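Local coordinates for protein glucose-6-phosphate isomerase (Thermus thermophilus, PDB 1ZZG) that probably catalyses the reversible isomerization of glucose 6-phosphate to fructose 6-phosphate, a step shared by glycolysis and gluconeogenesis, at residues E267-T281 with T385-Q399. Sequence-based numbering, arbitrary orientation.
Sequences ESLGKVDRQGQRVGT and TAFLGELWEVNAFDQ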
# COMPACT_ATOMS: atom_id res chain seq x y z
N GLU A 267 4.79 -11.05 -10.41
CA GLU A 267 4.08 -12.03 -11.22
C GLU A 267 4.78 -12.40 -12.52
O GLU A 267 4.68 -13.53 -12.99
CB GLU A 267 2.66 -11.53 -11.51
CG GLU A 267 1.62 -12.64 -11.49
CD GLU A 267 0.20 -12.11 -11.45
OE1 GLU A 267 -0.55 -12.51 -10.54
OE2 GLU A 267 -0.17 -11.30 -12.34
N SER A 268 5.51 -11.45 -13.10
CA SER A 268 6.22 -11.70 -14.35
C SER A 268 7.51 -12.49 -14.18
O SER A 268 7.76 -13.45 -14.91
CB SER A 268 6.55 -10.38 -15.06
OG SER A 268 5.38 -9.68 -15.45
N LEU A 269 8.33 -12.09 -13.21
CA LEU A 269 9.63 -12.71 -13.00
C LEU A 269 9.78 -13.74 -11.87
O LEU A 269 10.82 -14.39 -11.76
CB LEU A 269 10.67 -11.59 -12.85
CG LEU A 269 10.58 -10.58 -14.01
CD1 LEU A 269 11.48 -9.37 -13.75
CD2 LEU A 269 10.95 -11.27 -15.31
N GLY A 270 8.76 -13.88 -11.02
CA GLY A 270 8.81 -14.87 -9.96
C GLY A 270 8.42 -16.17 -10.64
O GLY A 270 7.27 -16.60 -10.59
N LYS A 271 9.40 -16.79 -11.29
CA LYS A 271 9.13 -17.99 -12.06
C LYS A 271 10.22 -19.05 -11.99
O LYS A 271 11.29 -18.83 -11.43
CB LYS A 271 8.98 -17.60 -13.54
CG LYS A 271 7.84 -16.62 -13.83
CD LYS A 271 6.52 -17.36 -13.96
CE LYS A 271 5.36 -16.38 -14.08
NZ LYS A 271 5.60 -15.39 -15.16
N VAL A 272 9.91 -20.21 -12.58
CA VAL A 272 10.85 -21.31 -12.68
C VAL A 272 11.49 -21.09 -14.05
O VAL A 272 10.77 -21.06 -15.06
CB VAL A 272 10.13 -22.68 -12.70
CG1 VAL A 272 11.16 -23.79 -12.88
CG2 VAL A 272 9.35 -22.88 -11.41
N ASP A 273 12.80 -20.91 -14.10
CA ASP A 273 13.46 -20.67 -15.37
C ASP A 273 13.59 -21.94 -16.21
O ASP A 273 13.17 -23.02 -15.79
CB ASP A 273 14.83 -19.99 -15.18
CG ASP A 273 15.85 -20.89 -14.52
OD1 ASP A 273 15.71 -22.13 -14.59
OD2 ASP A 273 16.81 -20.35 -13.94
N ARG A 274 14.17 -21.80 -17.40
CA ARG A 274 14.32 -22.94 -18.30
C ARG A 274 15.25 -24.03 -17.80
O ARG A 274 15.32 -25.11 -18.38
CB ARG A 274 14.74 -22.45 -19.69
CG ARG A 274 13.64 -21.68 -20.41
CD ARG A 274 13.90 -21.55 -21.91
NE ARG A 274 14.86 -20.51 -22.24
CZ ARG A 274 14.59 -19.21 -22.24
NH1 ARG A 274 13.37 -18.79 -21.92
NH2 ARG A 274 15.53 -18.33 -22.56
N GLN A 275 15.96 -23.75 -16.71
CA GLN A 275 16.85 -24.75 -16.13
C GLN A 275 16.21 -25.37 -14.90
O GLN A 275 16.82 -26.14 -14.18
CB GLN A 275 18.15 -24.05 -15.75
CG GLN A 275 19.20 -24.13 -16.86
CD GLN A 275 18.67 -23.47 -18.11
OE1 GLN A 275 18.64 -24.03 -19.19
NE2 GLN A 275 18.23 -22.21 -17.91
N GLY A 276 14.94 -25.03 -14.68
CA GLY A 276 14.20 -25.58 -13.56
C GLY A 276 14.49 -24.93 -12.21
O GLY A 276 14.11 -25.46 -11.17
N GLN A 277 15.16 -23.79 -12.23
CA GLN A 277 15.49 -23.10 -10.99
C GLN A 277 14.49 -21.98 -10.66
O GLN A 277 13.98 -21.30 -11.55
CB GLN A 277 16.91 -22.52 -11.09
CG GLN A 277 17.98 -23.55 -11.44
CD GLN A 277 18.05 -24.71 -10.45
OE1 GLN A 277 18.33 -24.51 -9.26
NE2 GLN A 277 17.79 -25.92 -10.93
N ARG A 278 14.21 -21.82 -9.37
CA ARG A 278 13.30 -20.77 -8.91
C ARG A 278 14.02 -19.44 -8.96
O ARG A 278 15.08 -19.29 -8.35
CB ARG A 278 12.85 -21.04 -7.48
CG ARG A 278 11.92 -22.22 -7.29
CD ARG A 278 11.74 -22.46 -5.80
NE ARG A 278 10.72 -23.46 -5.49
CZ ARG A 278 9.52 -23.18 -5.00
NH1 ARG A 278 9.18 -21.92 -4.76
NH2 ARG A 278 8.66 -24.15 -4.74
N VAL A 279 13.47 -18.47 -9.68
CA VAL A 279 14.13 -17.17 -9.75
C VAL A 279 13.15 -16.04 -9.46
O VAL A 279 11.94 -16.26 -9.33
CB VAL A 279 14.78 -16.94 -11.13
CG1 VAL A 279 15.74 -18.08 -11.44
CG2 VAL A 279 13.72 -16.80 -12.21
N GLY A 280 13.69 -14.83 -9.34
CA GLY A 280 12.86 -13.66 -9.08
C GLY A 280 13.23 -12.93 -7.80
O GLY A 280 13.63 -13.55 -6.81
N THR A 281 13.11 -11.61 -7.82
CA THR A 281 13.41 -10.81 -6.64
C THR A 281 12.09 -10.29 -6.08
O THR A 281 11.10 -10.17 -6.80
CB THR A 281 14.35 -9.63 -6.96
OG1 THR A 281 13.73 -8.77 -7.93
CG2 THR A 281 15.68 -10.14 -7.51
N THR A 385 10.73 -5.13 -17.64
CA THR A 385 10.30 -6.44 -17.19
C THR A 385 10.37 -7.50 -18.29
O THR A 385 10.83 -8.62 -18.05
CB THR A 385 8.86 -6.36 -16.63
OG1 THR A 385 8.82 -5.40 -15.57
CG2 THR A 385 8.41 -7.72 -16.12
N ALA A 386 9.94 -7.15 -19.50
CA ALA A 386 10.00 -8.11 -20.61
C ALA A 386 11.46 -8.45 -20.93
O ALA A 386 11.78 -9.62 -21.17
CB ALA A 386 9.30 -7.54 -21.85
N PHE A 387 12.34 -7.46 -20.92
CA PHE A 387 13.76 -7.71 -21.19
C PHE A 387 14.32 -8.66 -20.13
O PHE A 387 15.07 -9.59 -20.44
CB PHE A 387 14.58 -6.41 -21.20
CG PHE A 387 14.34 -5.53 -22.41
CD1 PHE A 387 14.25 -6.08 -23.68
CD2 PHE A 387 14.25 -4.14 -22.27
CE1 PHE A 387 14.07 -5.26 -24.81
CE2 PHE A 387 14.07 -3.32 -23.39
CZ PHE A 387 13.98 -3.88 -24.66
N LEU A 388 13.96 -8.42 -18.87
CA LEU A 388 14.41 -9.27 -17.77
C LEU A 388 13.89 -10.70 -17.95
O LEU A 388 14.54 -11.66 -17.52
CB LEU A 388 13.94 -8.71 -16.43
CG LEU A 388 14.80 -7.55 -15.92
CD1 LEU A 388 14.16 -6.91 -14.69
CD2 LEU A 388 16.19 -8.09 -15.60
N GLY A 389 12.74 -10.85 -18.58
CA GLY A 389 12.20 -12.18 -18.81
C GLY A 389 13.18 -12.98 -19.67
O GLY A 389 13.34 -14.19 -19.48
N GLU A 390 13.83 -12.30 -20.61
CA GLU A 390 14.80 -12.95 -21.48
C GLU A 390 16.12 -13.18 -20.75
O GLU A 390 16.71 -14.26 -20.84
CB GLU A 390 15.06 -12.09 -22.73
CG GLU A 390 13.84 -11.89 -23.64
CD GLU A 390 13.19 -13.20 -24.04
OE1 GLU A 390 13.88 -14.24 -24.04
OE2 GLU A 390 11.98 -13.19 -24.38
N LEU A 391 16.58 -12.17 -20.02
CA LEU A 391 17.83 -12.28 -19.28
C LEU A 391 17.79 -13.38 -18.23
O LEU A 391 18.81 -14.02 -17.96
CB LEU A 391 18.17 -10.95 -18.61
CG LEU A 391 18.55 -9.78 -19.53
CD1 LEU A 391 18.61 -8.50 -18.72
CD2 LEU A 391 19.89 -10.06 -20.20
N TRP A 392 16.62 -13.62 -17.64
CA TRP A 392 16.49 -14.65 -16.61
C TRP A 392 15.91 -15.95 -17.15
O TRP A 392 15.66 -16.89 -16.39
CB TRP A 392 15.65 -14.14 -15.44
CG TRP A 392 16.29 -13.00 -14.69
CD1 TRP A 392 17.51 -12.45 -14.93
CD2 TRP A 392 15.70 -12.25 -13.62
NE1 TRP A 392 17.73 -11.39 -14.07
CE2 TRP A 392 16.63 -11.24 -13.26
CE3 TRP A 392 14.49 -12.32 -12.93
CZ2 TRP A 392 16.38 -10.31 -12.24
CZ3 TRP A 392 14.24 -11.39 -11.91
CH2 TRP A 392 15.18 -10.40 -11.58
N GLU A 393 15.69 -16.00 -18.46
CA GLU A 393 15.17 -17.20 -19.12
C GLU A 393 13.88 -17.75 -18.53
O GLU A 393 13.77 -18.94 -18.23
CB GLU A 393 16.24 -18.30 -19.11
CG GLU A 393 17.55 -17.84 -19.72
CD GLU A 393 18.55 -18.97 -19.87
OE1 GLU A 393 18.79 -19.70 -18.89
OE2 GLU A 393 19.10 -19.12 -20.98
N VAL A 394 12.90 -16.87 -18.37
CA VAL A 394 11.61 -17.26 -17.84
C VAL A 394 10.53 -16.75 -18.77
O VAL A 394 10.79 -15.91 -19.63
CB VAL A 394 11.36 -16.65 -16.44
CG1 VAL A 394 12.35 -17.20 -15.43
CG2 VAL A 394 11.48 -15.13 -16.52
N ASN A 395 9.33 -17.27 -18.59
CA ASN A 395 8.17 -16.84 -19.36
C ASN A 395 7.60 -15.73 -18.49
O ASN A 395 6.98 -15.98 -17.45
CB ASN A 395 7.16 -17.98 -19.49
CG ASN A 395 5.95 -17.59 -20.32
OD1 ASN A 395 5.67 -16.40 -20.50
ND2 ASN A 395 5.23 -18.58 -20.83
N ALA A 396 7.83 -14.49 -18.90
CA ALA A 396 7.36 -13.34 -18.14
C ALA A 396 5.89 -13.01 -18.36
O ALA A 396 5.37 -12.06 -17.77
CB ALA A 396 8.21 -12.12 -18.49
N PHE A 397 5.21 -13.81 -19.17
CA PHE A 397 3.83 -13.50 -19.51
C PHE A 397 2.73 -14.44 -19.05
O PHE A 397 1.56 -14.27 -19.42
CB PHE A 397 3.78 -13.26 -21.02
CG PHE A 397 4.83 -12.28 -21.48
CD1 PHE A 397 4.75 -10.94 -21.13
CD2 PHE A 397 5.96 -12.72 -22.18
CE1 PHE A 397 5.78 -10.04 -21.46
CE2 PHE A 397 6.99 -11.83 -22.52
CZ PHE A 397 6.90 -10.49 -22.15
N ASP A 398 3.08 -15.43 -18.24
CA ASP A 398 2.08 -16.36 -17.72
C ASP A 398 2.13 -16.33 -16.19
O ASP A 398 2.89 -15.55 -15.61
CB ASP A 398 2.29 -17.78 -18.28
CG ASP A 398 3.56 -18.44 -17.76
OD1 ASP A 398 4.34 -17.78 -17.05
OD2 ASP A 398 3.76 -19.62 -18.08
N GLN A 399 1.32 -17.16 -15.54
CA GLN A 399 1.30 -17.18 -14.08
C GLN A 399 0.81 -18.52 -13.55
O GLN A 399 -0.27 -18.62 -12.96
CB GLN A 399 0.41 -16.03 -13.56
CG GLN A 399 -0.95 -15.89 -14.25
CD GLN A 399 -0.87 -15.38 -15.68
OE1 GLN A 399 -0.22 -14.36 -15.97
NE2 GLN A 399 -1.54 -16.07 -16.59
O HOH W 1 9.06 -19.48 -16.75
O HOH W 2 17.64 -17.73 -14.78
O HOH W 3 15.95 -15.78 -23.09
O HOH W 4 12.32 -16.18 -22.21
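K271 sends its ammonium group into the loop 393-399, where NZ donates to N395 O at 2.7 Å, within the carbonyl plane, and to D398 O at 2.8 Å from above that carbonyl's plane. The same nitrogen forms a salt bridge to D398 OD1, whose hydrogen bond is weak at 3.3 Å, and S268 O, at the end of its own helix, takes a further bond. Bends at chi2 (-83°) and chi4 (52°) curl the chain back toward that helix end. With K271 cut back to an alanine, N395 O and S268 O would probably lose this donor and the D398 carboxylate its countercharge, while D398 O would keep R187.

Apolar contacts form a second group. L269 sets CB obliquely against W392 CZ3 at 3.7 Å, while its CD1 meets L388 CB and its CD2 reaches V394 CG2. On the other branch of V394, CG1 meets V279 CG2 tip to tip at 3.5 Å. W392 NE1 is hydrogen-bonded to H237 of the same chain.

Nearer the surface, R274 N donates to E393 O (3.0 Å), nearly in line with the carbonyl bond. The R274 guanidinium spreads one face over E393 CB, and two waters at its edge link it to E390. D273 OD1 receives Q275 N and Q277 N from opposite faces of its carboxylate, bracing the type I turn D273-G276.

The 371-391 helix ends in a Schellman motif at E393 and packs against a helix-to-β-hairpin junction of the phosphoglucose isomerase fold. That junction carries E267, the predicted proton donor, whose carboxylate is held by R187 and Q263.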